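Local coordinates for hypothetical UPF0334 kinase-like protein AQ_1292 (Aquifex aeolicus, PDB 1YE8) that hydrolyses the nucleoside triphosphates ATP, GTP, CTP, TTP and UTP to diphosphates and phosphate, without acting as a kinase, at residues K2-K13 with I149-L160. Residues are numbered along the deposited sequence; the frame is centred on the assembly and turned at random.
Sequences KIIITGEPGVGK and IRRLPGAVLIEL. With NA (sodium ion), chain C; PO4 (phosphate ion), chain E.
Ile-4 pairs in parallel with Leu-157, giving its N-H to Val-156 O and taking Ile-158 N at its own O, 2.8 Å away. The same alternation runs from Lys-2 O to Thr-6 O. Followed outward, Ile-4 has CB near Val-156 O and Leu-157 CD1; CG2 meets that methyl at 3.8 Å, while CG1 faces Ala-155 CB. With CG1 anti to the carbonyl carbon (chi1 -57°) and the chain then extended, CD1 reaches the C-terminal end of helix 144-150, 3.5 Å from Ile-149 CG2 and a close, non-hydrogen-bonded 3.1 Å from Ile-149 O. A beta-branched apolar residue suits this place: CG2 fills the Leu-157 side, the longer branch runs past Ala-155 to Ile-149. On this face Thr-6 OG1 lies in plane at the Arg-150 guanidinium edge, but the bond from NH1 is weak; Ile-137 O and Asp-141 are their stronger partners. Beyond the strands, Leu-160 CD2 rests 3.5 Å from Gly-12 O. Gly-10, Gly-12 and Lys-13 turn backbone N-H groups onto a phosphate ion; at the angles of Gly-7, Gly-10 and Gly-12 a CB would jam against the preceding carbonyl O. So runs the P-loop (Walker A) of RecA-like NTPases, following strand 2-6, which pairs with edge strand 156-159.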
ATOM      1  N   LYS A   2       2.694  -5.013  11.942  1.00 14.20           N
ATOM      2  CA  LYS A   2       2.116  -4.085  10.947  1.00 13.19           C
ATOM      3  C   LYS A   2       3.056  -2.897  10.856  1.00 12.36           C
ATOM      4  O   LYS A   2       3.274  -2.211  11.862  1.00 13.16           O
ATOM      5  CB  LYS A   2       0.722  -3.567  11.361  1.00 14.37           C
ATOM      6  CG  LYS A   2      -0.366  -4.602  11.694  1.00 15.89           C
ATOM      7  CD  LYS A   2      -0.810  -5.350  10.448  1.00 16.07           C
ATOM      8  CE  LYS A   2      -1.982  -6.305  10.652  1.00 16.00           C
ATOM      9  NZ  LYS A   2      -1.751  -7.295  11.733  1.00 16.55           N
ATOM     10  N   ILE A   3       3.642  -2.676   9.683  1.00 11.20           N
ATOM     11  CA  ILE A   3       4.514  -1.520   9.450  1.00 11.37           C
ATOM     12  C   ILE A   3       3.725  -0.521   8.618  1.00 10.29           C
ATOM     13  O   ILE A   3       3.323  -0.851   7.482  1.00 10.90           O
ATOM     14  CB  ILE A   3       5.790  -1.932   8.642  1.00 12.49           C
ATOM     15  CG1 ILE A   3       6.526  -3.128   9.273  1.00 14.76           C
ATOM     16  CG2 ILE A   3       6.707  -0.724   8.456  1.00 14.03           C
ATOM     17  CD1 ILE A   3       7.145  -2.826  10.617  1.00 15.98           C
ATOM     18  N   ILE A   4       3.495   0.673   9.170  1.00  9.76           N
ATOM     19  CA  ILE A   4       2.744   1.718   8.476  1.00 10.26           C
ATOM     20  C   ILE A   4       3.713   2.838   8.157  1.00 10.11           C
ATOM     21  O   ILE A   4       4.272   3.472   9.059  1.00 10.31           O
ATOM     22  CB  ILE A   4       1.586   2.241   9.350  1.00 10.60           C
ATOM     23  CG1 ILE A   4       0.656   1.093   9.742  1.00 12.10           C
ATOM     24  CG2 ILE A   4       0.819   3.333   8.590  1.00 11.13           C
ATOM     25  CD1 ILE A   4      -0.473   1.466  10.635  1.00 15.75           C
ATOM     26  N   ILE A   5       3.898   3.099   6.865  1.00  9.83           N
ATOM     27  CA  ILE A   5       4.823   4.127   6.388  1.00 10.03           C
ATOM     28  C   ILE A   5       4.020   5.316   5.888  1.00  9.48           C
ATOM     29  O   ILE A   5       3.139   5.188   5.034  1.00  9.53           O
ATOM     30  CB  ILE A   5       5.718   3.574   5.257  1.00  9.74           C
ATOM     31  CG1 ILE A   5       6.532   2.371   5.738  1.00 10.64           C
ATOM     32  CG2 ILE A   5       6.639   4.690   4.711  1.00 11.76           C
ATOM     33  CD1 ILE A   5       7.051   1.490   4.613  1.00 10.37           C
ATOM     34  N   THR A   6       4.318   6.486   6.436  1.00  9.58           N
ATOM     35  CA  THR A   6       3.650   7.709   6.031  1.00 10.42           C
ATOM     36  C   THR A   6       4.686   8.775   5.706  1.00 11.15           C
ATOM     37  O   THR A   6       5.882   8.552   5.896  1.00 13.35           O
ATOM     38  CB  THR A   6       2.626   8.109   7.131  1.00 10.63           C
ATOM     39  OG1 THR A   6       1.752   9.138   6.649  1.00 11.12           O
ATOM     40  CG2 THR A   6       3.293   8.670   8.426  1.00 11.32           C
ATOM     41  N   GLY A   7       4.243   9.901   5.165  1.00 10.86           N
ATOM     42  CA  GLY A   7       5.161  10.973   4.837  1.00 11.85           C
ATOM     43  C   GLY A   7       4.634  11.799   3.690  1.00 12.40           C
ATOM     44  O   GLY A   7       3.612  11.462   3.089  1.00 12.90           O
ATOM     45  N   GLU A   8       5.345  12.879   3.378  1.00 12.77           N
ATOM     46  CA  GLU A   8       4.875  13.836   2.376  1.00 14.01           C
ATOM     47  C   GLU A   8       4.810  13.200   0.988  1.00 14.74           C
ATOM     48  O   GLU A   8       5.573  12.274   0.695  1.00 14.58           O
ATOM     49  CB  GLU A   8       5.764  15.095   2.357  1.00 14.85           C
ATOM     50  CG  GLU A   8       5.990  15.810   3.706  1.00 16.51           C
ATOM     51  CD  GLU A   8       4.725  16.367   4.390  1.00 16.28           C
ATOM     52  OE1 GLU A   8       3.801  16.795   3.639  1.00 13.76           O
ATOM     53  OE2 GLU A   8       4.666  16.413   5.681  1.00 15.65           O
ATOM     54  N   PRO A   9       3.913  13.680   0.118  1.00 15.57           N
ATOM     55  CA  PRO A   9       3.911  13.232  -1.280  1.00 16.17           C
ATOM     56  C   PRO A   9       5.304  13.437  -1.874  1.00 15.69           C
ATOM     57  O   PRO A   9       5.886  14.500  -1.656  1.00 16.44           O
ATOM     58  CB  PRO A   9       2.913  14.182  -1.947  1.00 16.57           C
ATOM     59  CG  PRO A   9       2.035  14.650  -0.863  1.00 17.46           C
ATOM     60  CD  PRO A   9       2.868  14.690   0.380  1.00 16.15           C
ATOM     61  N   GLY A  10       5.845  12.433  -2.562  1.00 15.91           N
ATOM     62  CA  GLY A  10       7.129  12.564  -3.221  1.00 16.41           C
ATOM     63  C   GLY A  10       8.350  12.223  -2.391  1.00 15.41           C
ATOM     64  O   GLY A  10       9.461  12.178  -2.931  1.00 16.40           O
ATOM     65  N   VAL A  11       8.164  11.940  -1.095  1.00 14.98           N
ATOM     66  CA  VAL A  11       9.294  11.667  -0.207  1.00 14.17           C
ATOM     67  C   VAL A  11       9.985  10.319  -0.475  1.00 14.07           C
ATOM     68  O   VAL A  11      11.140  10.138  -0.103  1.00 14.37           O
ATOM     69  CB  VAL A  11       8.922  11.822   1.297  1.00 13.93           C
ATOM     70  CG1 VAL A  11       8.139  10.612   1.801  1.00 13.17           C
ATOM     71  CG2 VAL A  11      10.178  12.048   2.136  1.00 14.47           C
ATOM     72  N   GLY A  12       9.263   9.378  -1.089  1.00 13.91           N
ATOM     73  CA  GLY A  12       9.846   8.089  -1.415  1.00 14.01           C
ATOM     74  C   GLY A  12       9.207   6.869  -0.773  1.00 13.45           C
ATOM     75  O   GLY A  12       9.884   5.851  -0.588  1.00 14.37           O
ATOM     76  N   LYS A  13       7.917   6.950  -0.440  1.00 12.83           N
ATOM     77  CA  LYS A  13       7.228   5.815   0.191  1.00 12.46           C
ATOM     78  C   LYS A  13       7.187   4.575  -0.711  1.00 11.92           C
ATOM     79  O   LYS A  13       7.524   3.485  -0.264  1.00 11.76           O
ATOM     80  CB  LYS A  13       5.820   6.188   0.651  1.00 12.55           C
ATOM     81  CG  LYS A  13       5.792   7.310   1.696  1.00 12.72           C
ATOM     82  CD  LYS A  13       4.447   7.439   2.401  1.00 14.77           C
ATOM     83  CE  LYS A  13       3.276   7.755   1.493  1.00 18.32           C
ATOM     84  NZ  LYS A  13       3.273   9.178   1.089  1.00 21.11           N
ATOM     85  N   ILE A 149      -6.148   3.733  10.253  1.00 14.08           N
ATOM     86  CA  ILE A 149      -4.882   3.032  10.108  1.00 13.46           C
ATOM     87  C   ILE A 149      -3.736   3.779  10.812  1.00 12.86           C
ATOM     88  O   ILE A 149      -2.878   3.158  11.445  1.00 12.87           O
ATOM     89  CB  ILE A 149      -4.564   2.733   8.595  1.00 13.29           C
ATOM     90  CG1 ILE A 149      -5.636   1.804   7.978  1.00 14.87           C
ATOM     91  CG2 ILE A 149      -3.153   2.184   8.439  1.00 13.00           C
ATOM     92  CD1 ILE A 149      -6.131   0.661   8.862  1.00 18.42           C
ATOM     93  N   ARG A 150      -3.744   5.110  10.743  1.00 13.30           N
ATOM     94  CA  ARG A 150      -2.718   5.888  11.427  1.00 13.73           C
ATOM     95  C   ARG A 150      -2.701   5.582  12.928  1.00 14.24           C
ATOM     96  O   ARG A 150      -1.632   5.514  13.532  1.00 15.20           O
ATOM     97  CB  ARG A 150      -2.923   7.379  11.184  1.00 13.57           C
ATOM     98  CG  ARG A 150      -1.729   8.225  11.626  1.00 14.39           C
ATOM     99  CD  ARG A 150      -1.948   9.733  11.534  1.00 13.61           C
ATOM    100  NE  ARG A 150      -2.544  10.104  10.252  1.00 12.17           N
ATOM    101  CZ  ARG A 150      -1.916  10.064   9.076  1.00 11.88           C
ATOM    102  NH1 ARG A 150      -0.623   9.759   8.987  1.00 11.63           N
ATOM    103  NH2 ARG A 150      -2.597  10.377   7.987  1.00 12.67           N
ATOM    104  N   ARG A 151      -3.883   5.366  13.502  1.00 15.42           N
ATOM    105  CA  ARG A 151      -3.982   5.076  14.931  1.00 16.47           C
ATOM    106  C   ARG A 151      -4.093   3.581  15.274  1.00 16.52           C
ATOM    107  O   ARG A 151      -4.412   3.226  16.402  1.00 17.15           O
ATOM    108  CB  ARG A 151      -5.082   5.927  15.587  1.00 18.08           C
ATOM    109  CG  ARG A 151      -6.510   5.538  15.293  1.00 21.11           C
ATOM    110  CD  ARG A 151      -7.532   6.567  15.794  1.00 25.18           C
ATOM    111  NE  ARG A 151      -6.974   7.925  15.880  1.00 28.27           N
ATOM    112  CZ  ARG A 151      -7.671   9.012  16.208  1.00 29.68           C
ATOM    113  NH1 ARG A 151      -8.970   8.925  16.481  1.00 29.53           N
ATOM    114  NH2 ARG A 151      -7.069  10.195  16.266  1.00 31.06           N
ATOM    115  N   LEU A 152      -3.787   2.699  14.324  1.00 15.15           N
ATOM    116  CA  LEU A 152      -3.881   1.256  14.556  1.00 14.57           C
ATOM    117  C   LEU A 152      -3.050   0.817  15.764  1.00 15.32           C
ATOM    118  O   LEU A 152      -1.837   0.958  15.747  1.00 14.54           O
ATOM    119  CB  LEU A 152      -3.408   0.513  13.302  1.00 14.18           C
ATOM    120  CG  LEU A 152      -3.601  -1.000  13.239  1.00 13.64           C
ATOM    121  CD1 LEU A 152      -5.084  -1.360  13.240  1.00 14.19           C
ATOM    122  CD2 LEU A 152      -2.911  -1.551  12.017  1.00 12.21           C
ATOM    123  N   PRO A 153      -3.682   0.293  16.823  1.00 16.16           N
ATOM    124  CA  PRO A 153      -2.916  -0.173  17.991  1.00 16.54           C
ATOM    125  C   PRO A 153      -1.874  -1.242  17.656  1.00 15.85           C
ATOM    126  O   PRO A 153      -2.159  -2.139  16.861  1.00 15.60           O
ATOM    127  CB  PRO A 153      -4.002  -0.755  18.902  1.00 17.13           C
ATOM    128  CG  PRO A 153      -5.193   0.016  18.547  1.00 17.41           C
ATOM    129  CD  PRO A 153      -5.138   0.170  17.038  1.00 16.79           C
ATOM    130  N   GLY A 154      -0.680  -1.150  18.250  1.00 15.39           N
ATOM    131  CA  GLY A 154       0.362  -2.154  18.076  1.00 15.79           C
ATOM    132  C   GLY A 154       1.197  -1.978  16.817  1.00 14.77           C
ATOM    133  O   GLY A 154       2.224  -2.619  16.639  1.00 15.69           O
ATOM    134  N   ALA A 155       0.761  -1.096  15.925  1.00 14.32           N
ATOM    135  CA  ALA A 155       1.485  -0.914  14.671  1.00 13.86           C
ATOM    136  C   ALA A 155       2.778  -0.140  14.869  1.00 13.43           C
ATOM    137  O   ALA A 155       2.951   0.617  15.846  1.00 14.00           O
ATOM    138  CB  ALA A 155       0.605  -0.209  13.644  1.00 13.63           C
ATOM    139  N   VAL A 156       3.682  -0.326  13.925  1.00 13.05           N
ATOM    140  CA  VAL A 156       4.902   0.455  13.858  1.00 13.11           C
ATOM    141  C   VAL A 156       4.590   1.586  12.888  1.00 12.87           C
ATOM    142  O   VAL A 156       4.278   1.329  11.735  1.00 14.52           O
ATOM    143  CB  VAL A 156       6.067  -0.411  13.334  1.00 13.29           C
ATOM    144  CG1 VAL A 156       7.340   0.424  13.124  1.00 15.98           C
ATOM    145  CG2 VAL A 156       6.319  -1.587  14.273  1.00 14.90           C
ATOM    146  N   LEU A 157       4.628   2.829  13.362  1.00 12.47           N
ATOM    147  CA  LEU A 157       4.304   3.977  12.508  1.00 12.68           C
ATOM    148  C   LEU A 157       5.598   4.729  12.215  1.00 12.49           C
ATOM    149  O   LEU A 157       6.280   5.213  13.133  1.00 13.48           O
ATOM    150  CB  LEU A 157       3.260   4.886  13.185  1.00 12.72           C
ATOM    151  CG  LEU A 157       2.873   6.146  12.388  1.00 13.07           C
ATOM    152  CD1 LEU A 157       2.152   5.844  11.060  1.00 12.84           C
ATOM    153  CD2 LEU A 157       1.996   7.067  13.239  1.00 14.54           C
ATOM    154  N   ILE A 158       5.947   4.812  10.935  1.00 12.27           N
ATOM    155  CA  ILE A 158       7.187   5.455  10.508  1.00 13.03           C
ATOM    156  C   ILE A 158       6.879   6.645   9.628  1.00 12.72           C
ATOM    157  O   ILE A 158       6.200   6.514   8.605  1.00 13.57           O
ATOM    158  CB  ILE A 158       8.089   4.449   9.772  1.00 14.32           C
ATOM    159  CG1 ILE A 158       8.689   3.476  10.797  1.00 16.43           C
ATOM    160  CG2 ILE A 158       9.228   5.161   9.004  1.00 15.96           C
ATOM    161  CD1 ILE A 158       9.118   2.164  10.219  1.00 19.14           C
ATOM    162  N   GLU A 159       7.355   7.822  10.041  1.00 12.50           N
ATOM    163  CA  GLU A 159       7.251   9.025   9.222  1.00 12.96           C
ATOM    164  C   GLU A 159       8.505   9.127   8.398  1.00 12.71           C
ATOM    165  O   GLU A 159       9.589   9.466   8.911  1.00 12.87           O
ATOM    166  CB  GLU A 159       7.020  10.282  10.076  1.00 13.19           C
ATOM    167  CG  GLU A 159       6.765  11.530   9.227  1.00 13.48           C
ATOM    168  CD  GLU A 159       6.054  12.662   9.954  1.00 12.75           C
ATOM    169  OE1 GLU A 159       5.590  12.508  11.097  1.00 13.05           O
ATOM    170  OE2 GLU A 159       5.906  13.731   9.335  1.00 13.18           O
ATOM    171  N   LEU A 160       8.377   8.809   7.116  1.00 12.58           N
ATOM    172  CA  LEU A 160       9.512   8.773   6.192  1.00 12.50           C
ATOM    173  C   LEU A 160       9.868  10.192   5.796  1.00 12.42           C
ATOM    174  O   LEU A 160       8.981  10.969   5.418  1.00 12.53           O
ATOM    175  CB  LEU A 160       9.136   7.957   4.953  1.00 13.17           C
ATOM    176  CG  LEU A 160      10.297   7.641   4.011  1.00 13.39           C
ATOM    177  CD1 LEU A 160      11.344   6.772   4.711  1.00 15.04           C
ATOM    178  CD2 LEU A 160       9.793   6.954   2.754  1.00 14.01           C
TER
HETATM  179 NA    NA C1003       4.883  10.124  -0.301  1.00 33.85          NA
HETATM  180  P   PO4 E1001       6.231   8.775  -2.652  1.00 24.59           P
HETATM  181  O1  PO4 E1001       5.662   7.373  -2.786  1.00 18.02           O
HETATM  182  O2  PO4 E1001       7.579   8.957  -3.281  1.00 25.42           O
HETATM  183  O3  PO4 E1001       6.355   9.055  -1.177  1.00 23.53           O
HETATM  184  O4  PO4 E1001       5.272   9.771  -3.257  1.00 26.50           O
HETATM  185  O   HOH W   1       3.020  -4.510  14.845  1.00 18.32           O
HETATM  186  O   HOH W   2       7.803  13.264   4.830  1.00 13.37           O
HETATM  187  O   HOH W   3       6.125  14.177   6.652  1.00 19.52           O
HETATM  188  O   HOH W   4       2.757   8.360  -1.427  1.00 35.57           O